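Local coordinates for protein scavenger receptor with C-type lectin type I (PDB 2OX8) that binds the Lewis(x) glycan of leukocyte surfaces through a C-type lectin carbohydrate-recognition domain and probably acts as a scavenger receptor, at residues Tyr18-Lys23 with Asn124-Glu129; Lys23-Asp28 with Gln119-Asn124; Leu66-Arg71 with Gly103-Gly108; Lys86-Gly91 with Gly113-Phe118. All blocks are in the same frame, centred on the assembly; numbering follows the deposited sequence.

Interaction 1 (Tyr18-Lys23 with Asn124-Glu129); sequences YFSVEK and NNFICE. With ZN (zinc ion), chain F.
The hydroxyl of S20 is held by two groups at once: it accepts the backbone N-H of F126 (N to OG 2.7 Å, 169° at the hydrogen) and donates to the carbonyl of E22, with S20 OG and E22 O 3.0 Å apart. A chi1 of 82°, which sets OG between the backbone N and the carbonyl carbon, lets one oxygen serve both. The same side chain presses CB over the centre of the F126 ring, 3.4 Å from the centroid and 8° off the normal, a CH-pi contact. S20 N also donates to F126 O.

On the N-terminal side of S20, strand 15-19 runs antiparallel to strand 125-131 in the sheet of the C-type lectin fold. Y18 and C128 form the hydrogen-bonded pair, and F19 and I127 the non-hydrogen-bonded one. On the face of Y18 and C128 the two CB atoms pack at 3.8 Å, and C128 continues into its disulfide with C33. On the other face, the CD1 end of I127 runs alongside the CE2/CD2 border of the F19 ring.

At the loop end, K23 bends at its last torsion and delivers NZ to N125 OD1 at 2.7 Å, in the carbonyl plane. The N125 amide nitrogen makes a weak bond to S20 O. Beyond the pairing, E129 OE2 binds a zinc ion at 1.9 Å, with E48 and the F42 carbonyl as further ligands.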
loop_
_atom_site.group_PDB
_atom_site.type_symbol
_atom_site.label_atom_id
_atom_site.label_comp_id
_atom_site.label_asym_id
_atom_site.label_seq_id
_atom_site.Cartn_x
_atom_site.Cartn_y
_atom_site.Cartn_z
ATOM N N TYR A 18 2.991 -6.995 -8.025
ATOM C CA TYR A 18 1.875 -7.910 -8.186
ATOM C C TYR A 18 0.583 -7.216 -7.757
ATOM O O TYR A 18 0.451 -6.777 -6.609
ATOM C CB TYR A 18 2.076 -9.175 -7.349
ATOM C CG TYR A 18 0.947 -10.171 -7.502
ATOM C CD1 TYR A 18 0.871 -11.009 -8.610
ATOM C CD2 TYR A 18 -0.067 -10.243 -6.559
ATOM C CE1 TYR A 18 -0.191 -11.894 -8.776
ATOM C CE2 TYR A 18 -1.127 -11.118 -6.707
ATOM C CZ TYR A 18 -1.185 -11.942 -7.816
ATOM O OH TYR A 18 -2.232 -12.826 -7.942
ATOM N N PHE A 19 -0.359 -7.096 -8.685
ATOM C CA PHE A 19 -1.637 -6.498 -8.367
ATOM C C PHE A 19 -2.572 -7.657 -8.142
ATOM O O PHE A 19 -2.930 -8.365 -9.079
ATOM C CB PHE A 19 -2.122 -5.603 -9.505
ATOM C CG PHE A 19 -1.351 -4.327 -9.617
ATOM C CD1 PHE A 19 -0.054 -4.325 -10.122
ATOM C CD2 PHE A 19 -1.881 -3.143 -9.145
ATOM C CE1 PHE A 19 0.695 -3.166 -10.149
ATOM C CE2 PHE A 19 -1.135 -1.975 -9.171
ATOM C CZ PHE A 19 0.154 -1.988 -9.671
ATOM N N SER A 20 -2.962 -7.850 -6.889
ATOM C CA SER A 20 -3.810 -8.965 -6.510
ATOM C C SER A 20 -5.193 -9.011 -7.131
ATOM O O SER A 20 -5.797 -7.989 -7.484
ATOM C CB SER A 20 -3.998 -9.006 -4.997
ATOM O OG SER A 20 -5.028 -8.099 -4.615
ATOM N N VAL A 21 -5.695 -10.235 -7.220
ATOM C CA VAL A 21 -7.022 -10.490 -7.725
ATOM C C VAL A 21 -7.902 -10.689 -6.501
ATOM O O VAL A 21 -8.955 -10.074 -6.389
ATOM C CB VAL A 21 -7.045 -11.748 -8.586
ATOM C CG1 VAL A 21 -8.483 -12.123 -8.910
ATOM C CG2 VAL A 21 -6.234 -11.501 -9.858
ATOM N N GLU A 22 -7.475 -11.528 -5.559
ATOM C CA GLU A 22 -8.310 -11.715 -4.385
ATOM C C GLU A 22 -8.116 -10.595 -3.380
ATOM O O GLU A 22 -7.076 -9.927 -3.348
ATOM C CB GLU A 22 -8.062 -13.059 -3.695
ATOM C CG GLU A 22 -9.295 -13.523 -2.882
ATOM C CD GLU A 22 -9.039 -14.748 -1.993
ATOM O OE1 GLU A 22 -8.470 -15.749 -2.492
ATOM O OE2 GLU A 22 -9.425 -14.710 -0.797
ATOM N N LYS A 23 -9.151 -10.390 -2.571
ATOM C CA LYS A 23 -9.153 -9.370 -1.538
ATOM C C LYS A 23 -8.978 -10.082 -0.202
ATOM O O LYS A 23 -9.441 -11.211 -0.037
ATOM C CB LYS A 23 -10.485 -8.629 -1.554
ATOM C CG LYS A 23 -10.856 -8.024 -2.887
ATOM C CD LYS A 23 -12.338 -7.684 -2.918
ATOM C CE LYS A 23 -12.691 -6.754 -4.077
ATOM N NZ LYS A 23 -12.289 -5.342 -3.816
ATOM N N ASN A 124 -9.600 -5.928 1.031
ATOM C CA ASN A 124 -9.224 -5.141 -0.135
ATOM C C ASN A 124 -8.239 -5.924 -0.969
ATOM O O ASN A 124 -7.706 -6.943 -0.534
ATOM C CB ASN A 124 -8.533 -3.826 0.250
ATOM C CG ASN A 124 -9.441 -2.869 0.992
ATOM O OD1 ASN A 124 -9.497 -2.888 2.222
ATOM N ND2 ASN A 124 -10.156 -2.025 0.251
ATOM N N ASN A 125 -8.001 -5.425 -2.178
ATOM C CA ASN A 125 -7.043 -6.021 -3.081
ATOM C C ASN A 125 -5.736 -5.443 -2.579
ATOM O O ASN A 125 -5.746 -4.479 -1.808
ATOM C CB ASN A 125 -7.315 -5.577 -4.517
ATOM C CG ASN A 125 -8.678 -6.039 -5.027
ATOM O OD1 ASN A 125 -9.717 -5.513 -4.630
ATOM N ND2 ASN A 125 -8.676 -7.037 -5.896
ATOM N N PHE A 126 -4.616 -6.006 -3.011
ATOM C CA PHE A 126 -3.330 -5.527 -2.543
ATOM C C PHE A 126 -2.225 -5.625 -3.587
ATOM O O PHE A 126 -2.321 -6.384 -4.552
ATOM C CB PHE A 126 -2.938 -6.311 -1.287
ATOM C CG PHE A 126 -2.894 -7.797 -1.493
ATOM C CD1 PHE A 126 -1.746 -8.412 -1.945
ATOM C CD2 PHE A 126 -4.036 -8.571 -1.297
ATOM C CE1 PHE A 126 -1.724 -9.772 -2.208
ATOM C CE2 PHE A 126 -4.026 -9.936 -1.558
ATOM C CZ PHE A 126 -2.866 -10.538 -2.017
ATOM N N ILE A 127 -1.168 -4.845 -3.376
ATOM C CA ILE A 127 -0.035 -4.818 -4.286
ATOM C C ILE A 127 1.216 -5.362 -3.595
ATOM O O ILE A 127 1.586 -4.917 -2.507
ATOM C CB ILE A 127 0.241 -3.364 -4.778
ATOM C CG1 ILE A 127 -0.993 -2.814 -5.491
ATOM C CG2 ILE A 127 1.439 -3.342 -5.724
ATOM C CD1 ILE A 127 -0.820 -1.380 -6.011
ATOM N N CYS A 128 1.854 -6.337 -4.221
ATOM C CA CYS A 128 3.074 -6.906 -3.678
ATOM C C CYS A 128 4.249 -6.358 -4.491
ATOM O O CYS A 128 4.132 -6.078 -5.693
ATOM C CB CYS A 128 3.049 -8.426 -3.759
ATOM S SG CYS A 128 1.843 -9.262 -2.677
ATOM N N GLU A 129 5.389 -6.220 -3.836
ATOM C CA GLU A 129 6.553 -5.656 -4.476
ATOM C C GLU A 129 7.824 -6.359 -3.995
ATOM O O GLU A 129 7.878 -6.855 -2.865
ATOM C CB GLU A 129 6.597 -4.162 -4.135
ATOM C CG GLU A 129 7.848 -3.396 -4.559
ATOM C CD GLU A 129 7.915 -1.991 -3.954
ATOM O OE1 GLU A 129 7.881 -1.876 -2.713
ATOM O OE2 GLU A 129 8.009 -1.003 -4.707
HETATM ZN ZN ZN F . 8.356 0.769 -4.255
#

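Interaction 2 (Lys23-Asp28 with Gln119-Asn124); sequences KEIFED and QCEDVN
A Cys sulfur-aromatic contact sets this pair of segments apart: C120 SG lies 5.5 Å from the centroid of the F26 ring, 32° off its normal, an oblique approach. The CB atoms of the two residues are 3.9 Å apart. F26 has CG anti to its own nitrogen (chi1 -172°), which turns the ring away from C120, inward to W63, which it meets edge-to-face. C120 is itself tied down, being disulfide-bonded to C106.

I25 occupies the N-cap position of helix 26-35, and its side chain is laid mainly against the backbone of E121. CG1 of I25 is 3.4 Å from E121 CA, and CG2 reaches the same CA at 3.6 Å, so both branches of the isoleucine abut this alpha carbon from one side. E121 has a left-handed backbone (phi 65°), and its own CB points away from the segment that carries I25.

In the C-type lectin fold this is where the start of the first helix meets the loop between strands 115-118 and 125-131. The loop is fastened by a single antiparallel bridge between E24 and N124. E24 N donates to N124 O at 2.9 Å; the return bond from N124 N to E24 O is weak, at 3.3 Å. That E24 carbonyl also receives the indole N-H of W63, so the bridge is linked to strand 62-67 as well.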
loop_
_atom_site.group_PDB
_atom_site.type_symbol
_atom_site.label_atom_id
_atom_site.label_comp_id
_atom_site.label_asym_id
_atom_site.label_seq_id
_atom_site.Cartn_x
_atom_site.Cartn_y
_atom_site.Cartn_z
ATOM N N LYS A 23 -9.151 -10.390 -2.571
ATOM C CA LYS A 23 -9.153 -9.370 -1.538
ATOM C C LYS A 23 -8.978 -10.082 -0.202
ATOM O O LYS A 23 -9.441 -11.211 -0.037
ATOM C CB LYS A 23 -10.485 -8.629 -1.554
ATOM C CG LYS A 23 -10.856 -8.024 -2.887
ATOM C CD LYS A 23 -12.338 -7.684 -2.918
ATOM C CE LYS A 23 -12.691 -6.754 -4.077
ATOM N NZ LYS A 23 -12.289 -5.342 -3.816
ATOM N N GLU A 24 -8.314 -9.428 0.747
ATOM C CA GLU A 24 -8.103 -10.015 2.063
ATOM C C GLU A 24 -7.754 -9.003 3.156
ATOM O O GLU A 24 -7.565 -7.808 2.895
ATOM C CB GLU A 24 -7.027 -11.108 1.985
ATOM C CG GLU A 24 -7.513 -12.332 1.218
ATOM C CD GLU A 24 -6.699 -13.576 1.463
ATOM O OE1 GLU A 24 -6.507 -13.927 2.650
ATOM O OE2 GLU A 24 -6.271 -14.212 0.470
ATOM N N ILE A 25 -7.698 -9.491 4.389
ATOM C CA ILE A 25 -7.364 -8.648 5.528
ATOM C C ILE A 25 -5.923 -8.163 5.386
ATOM O O ILE A 25 -5.063 -8.854 4.814
ATOM C CB ILE A 25 -7.545 -9.429 6.851
ATOM C CG1 ILE A 25 -9.036 -9.514 7.191
ATOM C CG2 ILE A 25 -6.766 -8.767 7.984
ATOM C CD1 ILE A 25 -9.333 -10.412 8.372
ATOM N N PHE A 26 -5.653 -6.971 5.897
ATOM C CA PHE A 26 -4.320 -6.429 5.778
ATOM C C PHE A 26 -3.270 -7.453 6.160
ATOM O O PHE A 26 -2.329 -7.696 5.401
ATOM C CB PHE A 26 -4.160 -5.197 6.646
ATOM C CG PHE A 26 -2.872 -4.472 6.422
ATOM C CD1 PHE A 26 -2.796 -3.436 5.501
ATOM C CD2 PHE A 26 -1.731 -4.818 7.135
ATOM C CE1 PHE A 26 -1.601 -2.754 5.297
ATOM C CE2 PHE A 26 -0.527 -4.140 6.935
ATOM C CZ PHE A 26 -0.461 -3.112 6.019
ATOM N N GLU A 27 -3.431 -8.076 7.321
ATOM C CA GLU A 27 -2.444 -9.049 7.761
ATOM C C GLU A 27 -2.361 -10.275 6.857
ATOM O O GLU A 27 -1.316 -10.910 6.779
ATOM C CB GLU A 27 -2.702 -9.473 9.211
ATOM C CG GLU A 27 -1.413 -9.561 10.051
ATOM C CD GLU A 27 -0.899 -8.194 10.561
ATOM O OE1 GLU A 27 0.293 -8.095 10.943
ATOM O OE2 GLU A 27 -1.687 -7.224 10.595
ATOM N N ASP A 28 -3.447 -10.623 6.173
ATOM C CA ASP A 28 -3.403 -11.776 5.276
ATOM C C ASP A 28 -2.733 -11.347 3.975
ATOM O O ASP A 28 -2.026 -12.127 3.334
ATOM C CB ASP A 28 -4.806 -12.314 4.994
ATOM C CG ASP A 28 -5.364 -13.126 6.152
ATOM O OD1 ASP A 28 -6.389 -13.824 5.947
ATOM O OD2 ASP A 28 -4.784 -13.069 7.265
ATOM N N GLN A 119 -9.467 0.670 7.728
ATOM C CA GLN A 119 -9.284 -0.143 8.911
ATOM C C GLN A 119 -8.820 -1.506 8.429
ATOM O O GLN A 119 -9.324 -2.037 7.436
ATOM C CB GLN A 119 -10.576 -0.333 9.709
ATOM C CG GLN A 119 -10.322 -1.236 10.919
ATOM C CD GLN A 119 -11.576 -1.799 11.537
ATOM O OE1 GLN A 119 -12.283 -1.111 12.275
ATOM N NE2 GLN A 119 -11.865 -3.063 11.236
ATOM N N CYS A 120 -7.856 -2.078 9.132
ATOM C CA CYS A 120 -7.355 -3.384 8.762
ATOM C C CYS A 120 -8.543 -4.327 8.938
ATOM O O CYS A 120 -9.640 -3.882 9.277
ATOM C CB CYS A 120 -6.196 -3.745 9.680
ATOM S SG CYS A 120 -5.194 -2.279 10.128
ATOM N N GLU A 121 -8.353 -5.619 8.710
ATOM C CA GLU A 121 -9.469 -6.559 8.847
ATOM C C GLU A 121 -10.554 -6.274 7.807
ATOM O O GLU A 121 -11.442 -7.095 7.580
ATOM C CB GLU A 121 -10.051 -6.519 10.267
ATOM C CG GLU A 121 -9.190 -7.270 11.282
ATOM C CD GLU A 121 -9.840 -7.379 12.647
ATOM O OE1 GLU A 121 -9.956 -6.342 13.336
ATOM O OE2 GLU A 121 -10.237 -8.505 13.032
ATOM N N ASP A 122 -10.483 -5.098 7.191
ATOM C CA ASP A 122 -11.401 -4.750 6.121
ATOM C C ASP A 122 -10.757 -5.471 4.934
ATOM O O ASP A 122 -9.530 -5.606 4.873
ATOM C CB ASP A 122 -11.404 -3.241 5.888
ATOM C CG ASP A 122 -12.667 -2.567 6.404
ATOM O OD1 ASP A 122 -13.196 -3.010 7.449
ATOM O OD2 ASP A 122 -13.125 -1.586 5.771
ATOM N N VAL A 123 -11.563 -5.943 3.996
ATOM C CA VAL A 123 -11.009 -6.670 2.864
ATOM C C VAL A 123 -10.757 -5.757 1.664
ATOM O O VAL A 123 -11.576 -4.904 1.338
ATOM C CB VAL A 123 -11.945 -7.842 2.464
ATOM C CG1 VAL A 123 -11.296 -8.693 1.407
ATOM C CG2 VAL A 123 -12.249 -8.699 3.677
ATOM N N ASN A 124 -9.600 -5.928 1.031
ATOM C CA ASN A 124 -9.224 -5.141 -0.135
ATOM C C ASN A 124 -8.239 -5.924 -0.969
ATOM O O ASN A 124 -7.706 -6.943 -0.534
ATOM C CB ASN A 124 -8.533 -3.826 0.250
ATOM C CG ASN A 124 -9.441 -2.869 0.992
ATOM O OD1 ASN A 124 -9.497 -2.888 2.222
ATOM N ND2 ASN A 124 -10.156 -2.025 0.251
#

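Interaction 3 (Leu66-Arg71 with Gly103-Gly108); sequences LTDSER and GEDCAG. With ZN (zinc ion), chain H.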
loop_
_atom_site.group_PDB
_atom_site.type_symbol
_atom_site.label_atom_id
_atom_site.label_comp_id
_atom_site.label_asym_id
_atom_site.label_seq_id
_atom_site.Cartn_x
_atom_site.Cartn_y
_atom_site.Cartn_z
ATOM N N LEU A 66 2.019 0.394 4.398
ATOM C CA LEU A 66 2.115 1.557 5.257
ATOM C C LEU A 66 1.171 1.365 6.417
ATOM O O LEU A 66 -0.001 1.000 6.231
ATOM C CB LEU A 66 1.740 2.816 4.470
ATOM C CG LEU A 66 1.917 4.184 5.133
ATOM C CD1 LEU A 66 3.314 4.315 5.736
ATOM C CD2 LEU A 66 1.669 5.279 4.089
ATOM N N THR A 67 1.690 1.608 7.617
ATOM C CA THR A 67 0.921 1.432 8.835
ATOM C C THR A 67 1.405 2.362 9.945
ATOM O O THR A 67 2.502 2.924 9.862
ATOM C CB THR A 67 1.054 -0.025 9.315
ATOM O OG1 THR A 67 2.428 -0.299 9.638
ATOM C CG2 THR A 67 0.624 -0.987 8.203
ATOM N N ASP A 68 0.577 2.533 10.973
ATOM C CA ASP A 68 0.957 3.367 12.117
ATOM C C ASP A 68 0.794 2.561 13.411
ATOM O O ASP A 68 0.977 3.079 14.512
ATOM C CB ASP A 68 0.125 4.658 12.160
ATOM C CG ASP A 68 -1.235 4.470 12.806
ATOM O OD1 ASP A 68 -1.866 3.411 12.588
ATOM O OD2 ASP A 68 -1.677 5.398 13.524
ATOM N N SER A 69 0.482 1.279 13.246
ATOM C CA SER A 69 0.278 0.342 14.342
ATOM C C SER A 69 1.423 0.219 15.359
ATOM O O SER A 69 1.173 -0.053 16.533
ATOM C CB SER A 69 -0.039 -1.044 13.774
ATOM O OG SER A 69 1.048 -1.539 13.009
ATOM N N GLU A 70 2.669 0.391 14.933
ATOM C CA GLU A 70 3.783 0.290 15.877
ATOM C C GLU A 70 3.611 1.406 16.912
ATOM O O GLU A 70 3.597 1.162 18.118
ATOM C CB GLU A 70 5.129 0.469 15.161
ATOM C CG GLU A 70 6.341 0.094 16.017
ATOM C CD GLU A 70 7.501 1.088 15.910
ATOM O OE1 GLU A 70 7.920 1.419 14.773
ATOM O OE2 GLU A 70 8.003 1.532 16.972
ATOM N N ARG A 71 3.480 2.632 16.411
ATOM C CA ARG A 71 3.305 3.820 17.238
ATOM C C ARG A 71 2.284 4.738 16.575
ATOM O O ARG A 71 2.564 5.334 15.539
ATOM C CB ARG A 71 4.625 4.575 17.369
ATOM C CG ARG A 71 5.771 3.766 17.920
ATOM C CD ARG A 71 7.045 4.575 17.797
ATOM N NE ARG A 71 8.244 3.805 18.105
ATOM C CZ ARG A 71 9.471 4.197 17.784
ATOM N NH1 ARG A 71 9.656 5.349 17.144
ATOM N NH2 ARG A 71 10.512 3.440 18.107
ATOM N N GLY A 103 -8.273 0.670 14.849
ATOM C CA GLY A 103 -8.392 -0.265 13.748
ATOM C C GLY A 103 -7.942 0.287 12.408
ATOM O O GLY A 103 -7.304 -0.417 11.630
ATOM N N GLU A 104 -8.272 1.544 12.130
ATOM C CA GLU A 104 -7.892 2.163 10.859
ATOM C C GLU A 104 -6.425 2.562 10.902
ATOM O O GLU A 104 -6.082 3.737 10.831
ATOM C CB GLU A 104 -8.753 3.399 10.595
ATOM C CG GLU A 104 -10.111 3.342 11.257
ATOM C CD GLU A 104 -11.049 4.380 10.711
ATOM O OE1 GLU A 104 -10.606 5.536 10.546
ATOM O OE2 GLU A 104 -12.225 4.038 10.453
ATOM N N ASP A 105 -5.558 1.565 11.005
ATOM C CA ASP A 105 -4.129 1.816 11.090
ATOM C C ASP A 105 -3.387 1.206 9.902
ATOM O O ASP A 105 -2.169 1.044 9.934
ATOM C CB ASP A 105 -3.623 1.243 12.416
ATOM C CG ASP A 105 -4.467 1.707 13.614
ATOM O OD1 ASP A 105 -4.358 2.881 13.995
ATOM O OD2 ASP A 105 -5.253 0.898 14.163
ATOM N N CYS A 106 -4.137 0.884 8.849
ATOM C CA CYS A 106 -3.580 0.284 7.639
ATOM C C CYS A 106 -3.959 1.098 6.404
ATOM O O CYS A 106 -5.141 1.261 6.103
ATOM C CB CYS A 106 -4.092 -1.151 7.485
ATOM S SG CYS A 106 -3.600 -2.260 8.847
ATOM N N ALA A 107 -2.958 1.597 5.683
ATOM C CA ALA A 107 -3.212 2.398 4.491
ATOM C C ALA A 107 -3.431 1.595 3.195
ATOM O O ALA A 107 -3.001 0.451 3.052
ATOM C CB ALA A 107 -2.077 3.404 4.294
ATOM N N GLY A 108 -4.120 2.232 2.256
ATOM C CA GLY A 108 -4.408 1.629 0.979
ATOM C C GLY A 108 -4.506 2.732 -0.058
ATOM O O GLY A 108 -4.839 3.879 0.260
HETATM ZN ZN ZN H . -3.370 4.320 13.802
#
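T67 and C106 pair antiparallel where strands 62-67 and 106-109 of the C-type lectin fold meet, and just past this bridge the chains carry a zinc site. The two residues form a non-hydrogen-bonded pair, their CA atoms 4.8 Å apart. It is flanked by two backbone bonds, A107 N to L66 O at 3.1 Å and D68 N to D105 O at 3.3 Å.

The tight part is the buried end. L66 CB meets A107 CB at 3.9 Å, and W75 lies against both residues. T67 and C106 face the other way, toward F26 of helix 26-35, and C106 goes on into its disulfide with C120.

The looser part is the solvent side, where the chains part after D68. The exposed S69 approaches D105 only distantly, with their CB atoms 4.5 Å apart.

Between these extremes the metal draws two acids together. For D68 a chi1 of 82° swings CG in over the backbone, toward the ion, which the residue chelates through both oxygens; D105 offers one. The carboxylate planes are 21° apart, and the like charges are probably offset by the cation. E72 and H100 complete the site, and N73 N binds D68 OD2. Such an acid-rich metal site resembles a calcium site of C-type lectin domains, although zinc occupies it here. The zinc ion lies 1.8 Å from D105 OD1.

Interaction 4 (Lys86-Gly91 with Gly113-Phe118); sequences KNWKAG and GQWNDF
W88 has chi1 -69° and W115 chi1 -47°, each placing CG anti to its carbonyl carbon, and these turns bring the indoles together edge-to-face. The edge of W115 points at the face of W88, with planes at 77° and 5.3 Å between the W88 five-membered and W115 six-membered ring centroids; W115 CE3 stands over the W88 ring. W88 also rests CE3 against W115 CB at 3.6 Å.

One face of W115 is covered by N87: its CB sits 3.8 Å from the five-membered ring centroid as a CH-pi contact, and the backbone N of N87 lies over the same ring system. Two backbone bonds fix this arrangement, W115 N to N87 O (2.7 Å) and K89 N to W115 O (2.8 Å), so both polar backbone atoms of W115 are used. W88 and W115 make a single bridge. At the margin, Q114 CB lies 3.3 Å from N87 O.

Long-loop segment 86-91 thus covers strand 115-118 of the lectin sheet, whose W115, N116 and D117 form the WND motif of C-type lectins. W88 reaches L66 and W75, while W115 packs on I64 and L66 of strand 62-67, meets W77 edge-to-face and gives its NE1 proton to Q49 of helix 46-55.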
loop_
_atom_site.group_PDB
_atom_site.type_symbol
_atom_site.label_atom_id
_atom_site.label_comp_id
_atom_site.label_asym_id
_atom_site.label_seq_id
_atom_site.Cartn_x
_atom_site.Cartn_y
_atom_site.Cartn_z
ATOM N N LYS A 86 4.866 11.764 -0.186
ATOM C CA LYS A 86 3.548 11.523 0.383
ATOM C C LYS A 86 2.422 11.814 -0.594
ATOM O O LYS A 86 2.449 12.826 -1.291
ATOM C CB LYS A 86 3.357 12.372 1.633
ATOM C CG LYS A 86 4.384 12.112 2.702
ATOM C CD LYS A 86 4.042 12.882 3.949
ATOM C CE LYS A 86 5.036 12.592 5.047
ATOM N NZ LYS A 86 4.626 13.266 6.304
ATOM N N ASN A 87 1.434 10.917 -0.639
ATOM C CA ASN A 87 0.296 11.096 -1.533
ATOM C C ASN A 87 -1.024 10.865 -0.797
ATOM O O ASN A 87 -1.927 10.185 -1.287
ATOM C CB ASN A 87 0.412 10.147 -2.714
ATOM C CG ASN A 87 -0.572 10.469 -3.811
ATOM O OD1 ASN A 87 -0.698 11.627 -4.221
ATOM N ND2 ASN A 87 -1.273 9.448 -4.303
ATOM N N TRP A 88 -1.140 11.451 0.381
ATOM C CA TRP A 88 -2.342 11.299 1.181
ATOM C C TRP A 88 -3.573 12.050 0.656
ATOM O O TRP A 88 -3.476 13.159 0.137
ATOM C CB TRP A 88 -2.064 11.763 2.608
ATOM C CG TRP A 88 -1.141 10.894 3.355
ATOM C CD1 TRP A 88 0.123 11.191 3.731
ATOM C CD2 TRP A 88 -1.446 9.615 3.925
ATOM N NE1 TRP A 88 0.628 10.187 4.515
ATOM C CE2 TRP A 88 -0.315 9.205 4.652
ATOM C CE3 TRP A 88 -2.576 8.777 3.892
ATOM C CZ2 TRP A 88 -0.266 7.998 5.352
ATOM C CZ3 TRP A 88 -2.529 7.571 4.589
ATOM C CH2 TRP A 88 -1.375 7.194 5.312
ATOM N N LYS A 89 -4.734 11.431 0.815
ATOM C CA LYS A 89 -5.978 12.053 0.403
ATOM C C LYS A 89 -6.166 13.303 1.270
ATOM O O LYS A 89 -5.441 13.503 2.243
ATOM C CB LYS A 89 -7.148 11.084 0.616
ATOM C CG LYS A 89 -8.472 11.568 0.053
ATOM C CD LYS A 89 -9.502 10.454 0.104
ATOM C CE LYS A 89 -10.856 10.921 -0.421
ATOM N NZ LYS A 89 -11.899 9.860 -0.319
ATOM N N ALA A 90 -7.155 14.116 0.904
ATOM C CA ALA A 90 -7.501 15.376 1.571
ATOM C C ALA A 90 -7.262 15.556 3.076
ATOM O O ALA A 90 -6.505 16.439 3.481
ATOM C CB ALA A 90 -8.950 15.728 1.249
ATOM N N GLY A 91 -7.910 14.761 3.914
ATOM C CA GLY A 91 -7.706 14.943 5.342
ATOM C C GLY A 91 -7.006 13.796 6.043
ATOM O O GLY A 91 -7.219 13.570 7.239
ATOM N N GLY A 113 -5.251 7.445 -7.222
ATOM C CA GLY A 113 -3.890 7.479 -6.728
ATOM C C GLY A 113 -3.580 7.794 -5.280
ATOM O O GLY A 113 -2.597 7.273 -4.760
ATOM N N GLN A 114 -4.385 8.625 -4.625
ATOM C CA GLN A 114 -4.096 8.989 -3.237
ATOM C C GLN A 114 -4.274 7.899 -2.201
ATOM O O GLN A 114 -5.026 6.940 -2.403
ATOM C CB GLN A 114 -4.903 10.213 -2.819
ATOM C CG GLN A 114 -6.310 10.233 -3.338
ATOM C CD GLN A 114 -6.459 11.163 -4.510
ATOM O OE1 GLN A 114 -7.570 11.481 -4.914
ATOM N NE2 GLN A 114 -5.337 11.610 -5.067
ATOM N N TRP A 115 -3.554 8.058 -1.093
ATOM C CA TRP A 115 -3.595 7.108 0.014
ATOM C C TRP A 115 -4.642 7.503 1.039
ATOM O O TRP A 115 -4.805 8.681 1.380
ATOM C CB TRP A 115 -2.240 7.018 0.714
ATOM C CG TRP A 115 -1.097 6.888 -0.219
ATOM C CD1 TRP A 115 -1.131 6.430 -1.506
ATOM C CD2 TRP A 115 0.258 7.242 0.049
ATOM N NE1 TRP A 115 0.127 6.486 -2.067
ATOM C CE2 TRP A 115 1.001 6.978 -1.131
ATOM C CE3 TRP A 115 0.923 7.761 1.170
ATOM C CZ2 TRP A 115 2.371 7.210 -1.217
ATOM C CZ3 TRP A 115 2.283 7.996 1.087
ATOM C CH2 TRP A 115 2.994 7.719 -0.099
ATOM N N ASN A 116 -5.337 6.493 1.536
ATOM C CA ASN A 116 -6.387 6.673 2.507
ATOM C C ASN A 116 -6.049 5.659 3.586
ATOM O O ASN A 116 -5.413 4.644 3.312
ATOM C CB ASN A 116 -7.732 6.347 1.840
ATOM C CG ASN A 116 -8.932 6.791 2.664
ATOM O OD1 ASN A 116 -8.951 7.893 3.220
ATOM N ND2 ASN A 116 -9.950 5.939 2.727
ATOM N N ASP A 117 -6.436 5.930 4.823
ATOM C CA ASP A 117 -6.142 4.971 5.860
ATOM C C ASP A 117 -7.435 4.278 6.225
ATOM O O ASP A 117 -8.292 4.853 6.876
ATOM C CB ASP A 117 -5.524 5.661 7.077
ATOM C CG ASP A 117 -6.484 6.583 7.766
ATOM O OD1 ASP A 117 -7.048 7.455 7.071
ATOM O OD2 ASP A 117 -6.672 6.436 8.993
ATOM N N PHE A 118 -7.573 3.042 5.772
ATOM C CA PHE A 118 -8.752 2.240 6.038
ATOM C C PHE A 118 -8.498 1.489 7.328
ATOM O O PHE A 118 -7.447 1.650 7.956
ATOM C CB PHE A 118 -8.961 1.202 4.933
ATOM C CG PHE A 118 -8.770 1.735 3.549
ATOM C CD1 PHE A 118 -7.523 2.180 3.125
ATOM C CD2 PHE A 118 -9.839 1.781 2.659
ATOM C CE1 PHE A 118 -7.346 2.661 1.833
ATOM C CE2 PHE A 118 -9.666 2.263 1.363
ATOM C CZ PHE A 118 -8.422 2.702 0.952
#

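How the interactions relate
Interactions 1, 3 and 4 all reach one sheet and are partly buried, whereas interaction 2 is a surface contact. Interaction 1 continues directly into interaction 2 through the shared K23 and N124, passing from strand pairing to a helix start against a loop. Interactions 2 and 3, with centres about 12 Å apart, are joined by the C106-C120 disulfide and by F26 packing on T67. Interactions 3 and 4 meet where strands 106-109 and 115-118 pair, G108 N lying 2.9 Å from N116 O. Their chemistry differs accordingly: a gripped hydroxyl in 1, aliphatic and sulfur contacts in 2, metal chelation in 3, and crossed indoles in 4.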